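Local coordinates for probable intron-encoded endonuclease 1 (Wickerhamomyces canadensis, PDB 6X1J), which cleaves DNA as a LAGLIDADG homing endonuclease that serves intron homing in the mitochondrial 21S rRNA gene, at residues A[171-179]-A[191-201]. Residues are numbered along the deposited sequence; the frame is centred on the assembly and turned at random. Where two conformers were deposited one is given.
With nucleotides of chain B; nucleotides of chain C.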
loop_
_atom_site.group_PDB
_atom_site.type_symbol
_atom_site.label_atom_id
_atom_site.label_comp_id
_atom_site.label_asym_id
_atom_site.label_seq_id
_atom_site.Cartn_x
_atom_site.Cartn_y
_atom_site.Cartn_z
ATOM N N LYS A 171 11.643 -7.691 9.214
ATOM C CA LYS A 171 12.691 -8.058 10.205
ATOM C C LYS A 171 13.022 -6.831 11.061
ATOM O O LYS A 171 12.905 -5.671 10.569
ATOM C CB LYS A 171 13.958 -8.561 9.510
ATOM C CG LYS A 171 13.805 -9.652 8.455
ATOM C CD LYS A 171 13.446 -11.000 9.011
ATOM C CE LYS A 171 11.948 -11.232 9.041
ATOM N NZ LYS A 171 11.601 -12.441 9.826
ATOM N N LYS A 172 13.473 -7.062 12.298
ATOM C CA LYS A 172 13.903 -5.971 13.209
ATOM C C LYS A 172 14.905 -5.074 12.461
ATOM O O LYS A 172 14.747 -3.808 12.490
ATOM C CB LYS A 172 14.442 -6.595 14.500
ATOM C CG LYS A 172 14.800 -5.634 15.618
ATOM C CD LYS A 172 15.719 -6.251 16.680
ATOM C CE LYS A 172 15.950 -5.347 17.876
ATOM N NZ LYS A 172 17.112 -5.781 18.686
ATOM N N GLU A 173 15.880 -5.705 11.801
ATOM C CA GLU A 173 17.055 -5.037 11.186
ATOM C C GLU A 173 16.582 -4.211 9.984
ATOM O O GLU A 173 17.132 -3.110 9.763
ATOM C CB GLU A 173 18.109 -6.100 10.870
ATOM C CG GLU A 173 18.705 -6.744 12.123
ATOM C CD GLU A 173 17.801 -7.670 12.929
ATOM O OE1 GLU A 173 16.733 -8.093 12.406
ATOM O OE2 GLU A 173 18.159 -7.964 14.083
ATOM N N GLU A 174 15.552 -4.711 9.292
ATOM C CA GLU A 174 14.806 -4.006 8.201
ATOM C C GLU A 174 14.102 -2.750 8.749
ATOM O O GLU A 174 14.322 -1.629 8.218
ATOM C CB GLU A 174 13.833 -4.998 7.563
ATOM C CG GLU A 174 14.494 -6.012 6.649
ATOM C CD GLU A 174 13.535 -6.917 5.908
ATOM O OE1 GLU A 174 12.574 -7.404 6.548
ATOM O OE2 GLU A 174 13.702 -7.065 4.694
ATOM N N VAL A 175 13.353 -2.870 9.844
ATOM C CA VAL A 175 12.680 -1.683 10.449
ATOM C C VAL A 175 13.739 -0.680 10.913
ATOM O O VAL A 175 13.549 0.557 10.655
ATOM C CB VAL A 175 11.674 -2.083 11.557
ATOM C CG1 VAL A 175 10.986 -0.882 12.153
ATOM C CG2 VAL A 175 10.622 -3.043 11.014
ATOM N N GLU A 176 14.853 -1.158 11.511
ATOM C CA GLU A 176 15.942 -0.239 11.964
ATOM C C GLU A 176 16.488 0.537 10.761
ATOM O O GLU A 176 16.724 1.742 10.911
ATOM C CB GLU A 176 17.092 -0.961 12.679
ATOM C CG GLU A 176 16.773 -1.439 14.071
ATOM C CD GLU A 176 17.631 -2.611 14.542
ATOM O OE1 GLU A 176 18.535 -3.005 13.808
ATOM O OE2 GLU A 176 17.380 -3.134 15.644
ATOM N N ILE A 177 16.629 -0.092 9.593
ATOM C CA ILE A 177 17.008 0.647 8.345
ATOM C C ILE A 177 15.965 1.729 8.037
ATOM O O ILE A 177 16.379 2.922 7.841
ATOM C CB ILE A 177 17.250 -0.289 7.148
ATOM C CG1 ILE A 177 18.553 -1.080 7.321
ATOM C CG2 ILE A 177 17.287 0.512 5.858
ATOM C CD1 ILE A 177 18.525 -2.453 6.716
ATOM N N LEU A 178 14.676 1.364 8.000
ATOM C CA LEU A 178 13.584 2.332 7.645
ATOM C C LEU A 178 13.672 3.541 8.578
ATOM O O LEU A 178 13.718 4.724 8.073
ATOM C CB LEU A 178 12.221 1.645 7.777
ATOM C CG LEU A 178 11.881 0.636 6.681
ATOM C CD1 LEU A 178 10.677 -0.226 7.065
ATOM C CD2 LEU A 178 11.624 1.339 5.343
ATOM N N ILE A 179 13.774 3.259 9.895
ATOM C CA ILE A 179 13.736 4.315 10.941
ATOM C C ILE A 179 14.928 5.236 10.704
ATOM O O ILE A 179 14.720 6.457 10.662
ATOM C CB ILE A 179 13.752 3.724 12.361
ATOM C CG1 ILE A 179 12.433 3.030 12.720
ATOM C CG2 ILE A 179 14.103 4.824 13.337
ATOM C CD1 ILE A 179 12.577 2.061 13.846
ATOM N N SER A 191 11.251 6.066 16.303
ATOM C CA SER A 191 12.053 5.098 17.083
ATOM C C SER A 191 11.306 3.780 17.014
ATOM O O SER A 191 10.116 3.814 16.624
ATOM C CB SER A 191 12.240 5.566 18.485
ATOM O OG SER A 191 10.980 5.655 19.154
ATOM N N ILE A 192 11.998 2.684 17.287
ATOM C CA ILE A 192 11.460 1.302 17.203
ATOM C C ILE A 192 10.682 0.955 18.482
ATOM O O ILE A 192 10.957 1.520 19.553
ATOM C CB ILE A 192 12.577 0.286 16.887
ATOM C CG1 ILE A 192 11.975 -1.038 16.408
ATOM C CG2 ILE A 192 13.551 0.070 18.062
ATOM C CD1 ILE A 192 12.948 -1.946 15.701
ATOM N N LYS A 193 9.704 0.067 18.335
ATOM C CA LYS A 193 8.926 -0.559 19.427
ATOM C C LYS A 193 8.512 -1.949 18.962
ATOM O O LYS A 193 8.776 -2.301 17.786
ATOM C CB LYS A 193 7.646 0.201 19.771
ATOM C CG LYS A 193 7.781 1.688 20.038
ATOM C CD LYS A 193 7.975 1.991 21.480
ATOM C CE LYS A 193 7.664 3.437 21.775
ATOM N NZ LYS A 193 8.548 3.898 22.853
ATOM N N PHE A 194 7.846 -2.690 19.842
ATOM C CA PHE A 194 7.497 -4.107 19.635
ATOM C C PHE A 194 6.021 -4.274 19.940
ATOM O O PHE A 194 5.494 -3.659 20.878
ATOM C CB PHE A 194 8.468 -4.969 20.437
ATOM C CG PHE A 194 9.862 -4.787 19.903
ATOM C CD1 PHE A 194 10.323 -5.560 18.849
ATOM C CD2 PHE A 194 10.631 -3.727 20.330
ATOM C CE1 PHE A 194 11.575 -5.337 18.294
ATOM C CE2 PHE A 194 11.894 -3.521 19.793
ATOM C CZ PHE A 194 12.358 -4.319 18.766
ATOM N N ASN A 195 5.362 -5.044 19.093
ATOM C CA ASN A 195 3.953 -5.425 19.273
ATOM C C ASN A 195 3.904 -6.939 18.992
ATOM O O ASN A 195 4.341 -7.358 17.902
ATOM C CB ASN A 195 3.065 -4.476 18.458
ATOM C CG ASN A 195 1.619 -4.921 18.498
ATOM O OD1 ASN A 195 1.038 -5.289 17.467
ATOM N ND2 ASN A 195 1.088 -5.026 19.708
ATOM N N LYS A 196 3.496 -7.743 19.979
ATOM C CA LYS A 196 3.629 -9.229 19.955
ATOM C C LYS A 196 5.041 -9.624 19.482
ATOM O O LYS A 196 5.175 -10.414 18.538
ATOM C CB LYS A 196 2.548 -9.828 19.058
ATOM C CG LYS A 196 1.135 -9.371 19.385
ATOM C CD LYS A 196 0.187 -10.497 19.728
ATOM C CE LYS A 196 -1.221 -9.986 19.922
ATOM N NZ LYS A 196 -2.164 -10.657 19.007
ATOM N N ASN A 197 6.072 -9.046 20.094
ATOM C CA ASN A 197 7.499 -9.353 19.805
ATOM C C ASN A 197 7.900 -9.030 18.358
ATOM O O ASN A 197 9.035 -9.393 17.993
ATOM C CB ASN A 197 7.836 -10.804 20.173
ATOM C CG ASN A 197 8.266 -10.878 21.622
ATOM O OD1 ASN A 197 7.424 -10.886 22.520
ATOM N ND2 ASN A 197 9.570 -10.841 21.855
ATOM N N LYS A 198 7.080 -8.322 17.582
ATOM C CA LYS A 198 7.461 -7.925 16.200
ATOM C C LYS A 198 7.618 -6.409 16.119
ATOM O O LYS A 198 7.039 -5.644 16.884
ATOM C CB LYS A 198 6.467 -8.511 15.210
ATOM C CG LYS A 198 6.381 -10.029 15.255
ATOM C CD LYS A 198 5.434 -10.607 14.216
ATOM C CE LYS A 198 5.791 -12.014 13.785
ATOM N NZ LYS A 198 5.337 -12.998 14.797
ATOM N N PRO A 199 8.498 -5.918 15.232
ATOM C CA PRO A 199 8.843 -4.499 15.219
ATOM C C PRO A 199 7.785 -3.559 14.622
ATOM O O PRO A 199 7.243 -3.926 13.596
ATOM C CB PRO A 199 10.109 -4.439 14.346
ATOM C CG PRO A 199 10.060 -5.691 13.500
ATOM C CD PRO A 199 9.308 -6.723 14.312
ATOM N N ILE A 200 7.640 -2.348 15.194
ATOM C CA ILE A 200 6.765 -1.261 14.654
ATOM C C ILE A 200 7.515 0.059 14.739
ATOM O O ILE A 200 8.531 0.124 15.455
ATOM C CB ILE A 200 5.440 -1.169 15.421
ATOM C CG1 ILE A 200 5.644 -0.808 16.895
ATOM C CG2 ILE A 200 4.659 -2.458 15.267
ATOM C CD1 ILE A 200 4.354 -0.630 17.661
ATOM N N ILE A 201 7.026 1.069 14.047
ATOM C CA ILE A 201 7.631 2.426 13.978
ATOM C C ILE A 201 6.719 3.362 14.744
ATOM O O ILE A 201 5.573 3.525 14.305
ATOM C CB ILE A 201 7.820 2.863 12.515
ATOM C CG1 ILE A 201 8.651 1.837 11.738
ATOM C CG2 ILE A 201 8.428 4.261 12.428
ATOM C CD1 ILE A 201 8.996 2.252 10.304
ATOM P P DG B 9 -0.959 -11.286 27.391
ATOM O OP1 DG B 9 -1.448 -12.162 28.471
ATOM O OP2 DG B 9 0.312 -11.612 26.679
ATOM O "O5'" DG B 9 -2.146 -11.161 26.345
ATOM C "C5'" DG B 9 -3.414 -10.714 26.824
ATOM C "C4'" DG B 9 -4.327 -10.407 25.666
ATOM O "O4'" DG B 9 -3.880 -9.210 24.986
ATOM C "C3'" DG B 9 -4.415 -11.497 24.602
ATOM O "O3'" DG B 9 -5.798 -11.673 24.312
ATOM C "C2'" DG B 9 -3.616 -10.917 23.452
ATOM C "C1'" DG B 9 -3.940 -9.460 23.616
ATOM N N9 DG B 9 -3.082 -8.513 22.931
ATOM C C8 DG B 9 -1.712 -8.506 22.842
ATOM N N7 DG B 9 -1.253 -7.525 22.111
ATOM C C5 DG B 9 -2.392 -6.858 21.678
ATOM C C6 DG B 9 -2.533 -5.725 20.829
ATOM O O6 DG B 9 -1.651 -5.047 20.284
ATOM N N1 DG B 9 -3.868 -5.383 20.653
ATOM C C2 DG B 9 -4.936 -6.051 21.199
ATOM N N2 DG B 9 -6.156 -5.557 20.900
ATOM N N3 DG B 9 -4.818 -7.118 21.978
ATOM C C4 DG B 9 -3.527 -7.448 22.188
ATOM P P DG B 10 -6.283 -12.904 23.440
ATOM O OP1 DG B 10 -6.462 -14.062 24.340
ATOM O OP2 DG B 10 -5.373 -13.039 22.270
ATOM O "O5'" DG B 10 -7.706 -12.404 22.899
ATOM C "C5'" DG B 10 -8.380 -11.212 23.364
ATOM C "C4'" DG B 10 -9.314 -10.704 22.286
ATOM O "O4'" DG B 10 -8.645 -9.681 21.499
ATOM C "C3'" DG B 10 -9.766 -11.765 21.277
ATOM O "O3'" DG B 10 -11.033 -11.364 20.743
ATOM C "C2'" DG B 10 -8.757 -11.622 20.152
ATOM C "C1'" DG B 10 -8.458 -10.116 20.151
ATOM N N9 DG B 10 -7.079 -9.803 19.788
ATOM C C8 DG B 10 -5.972 -10.452 20.284
ATOM N N7 DG B 10 -4.849 -9.953 19.851
ATOM C C5 DG B 10 -5.232 -8.906 19.025
ATOM C C6 DG B 10 -4.440 -7.975 18.293
ATOM O O6 DG B 10 -3.205 -7.901 18.217
ATOM N N1 DG B 10 -5.230 -7.057 17.607
ATOM C C2 DG B 10 -6.603 -7.029 17.621
ATOM N N2 DG B 10 -7.170 -6.058 16.876
ATOM N N3 DG B 10 -7.357 -7.876 18.323
ATOM C C4 DG B 10 -6.608 -8.787 18.988
ATOM P P DC C 17 -2.099 -3.428 9.145
ATOM O OP1 DC C 17 -2.613 -3.976 7.868
ATOM O OP2 DC C 17 -0.649 -3.088 9.230
ATOM O "O5'" DC C 17 -3.014 -2.172 9.514
ATOM C "C5'" DC C 17 -2.891 -1.322 10.694
ATOM C "C4'" DC C 17 -4.165 -1.398 11.511
ATOM O "O4'" DC C 17 -4.181 -2.580 12.362
ATOM C "C3'" DC C 17 -4.529 -0.214 12.409
ATOM O "O3'" DC C 17 -5.910 0.131 12.136
ATOM C "C2'" DC C 17 -4.273 -0.755 13.803
ATOM C "C1'" DC C 17 -4.565 -2.231 13.683
ATOM N N1 DC C 17 -3.825 -3.110 14.631
ATOM C C2 DC C 17 -4.488 -4.166 15.287
ATOM O O2 DC C 17 -5.705 -4.334 15.095
ATOM N N3 DC C 17 -3.787 -4.972 16.116
ATOM C C4 DC C 17 -2.475 -4.790 16.272
ATOM N N4 DC C 17 -1.826 -5.595 17.117
ATOM C C5 DC C 17 -1.776 -3.746 15.601
ATOM C C6 DC C 17 -2.480 -2.953 14.780
#
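In the DNA-binding beta-sheet of this LAGLIDADG endonuclease, the hairpin of strands 191-195 and 198-201 is backed by helix 172-179 through Val175, Ile179, Ile192, Pro199 and Ile201. The axis of the helix segment approaches that of strand 198-201 to 8.3 Å, at 11° to it, nearly parallel. Val175 divides its two methyls between neighbours on that strand: CG2 meets Pro199 CB at 3.6 Å, while CG1, anti to the backbone N, turns to Ile201 CG1. Ile179 reaches the other strand, its CD1 3.5 Å from Ile192 CB, and the two side chains cross at about a right angle. At the outer margin, Lys172 runs extended from a CG anti to its backbone N (chi1 -174°) and brings CE to 3.8 Å from Phe194 CZ. No hydrogen bond joins helix to hairpin, so the contact is apolar packing. Beyond it, a type I' turn carries the DNA readers. Asn195 OD1 accepts from N4 of DC17 of chain C at 2.9 Å, and its ND2 donates to O6 of DG9 of chain B; Lys196 NZ bonds both N7 (2.9 Å) and O6 of DG10 of chain B. Base reading by a helix-backed antiparallel sheet is characteristic of the LAGLIDADG fold.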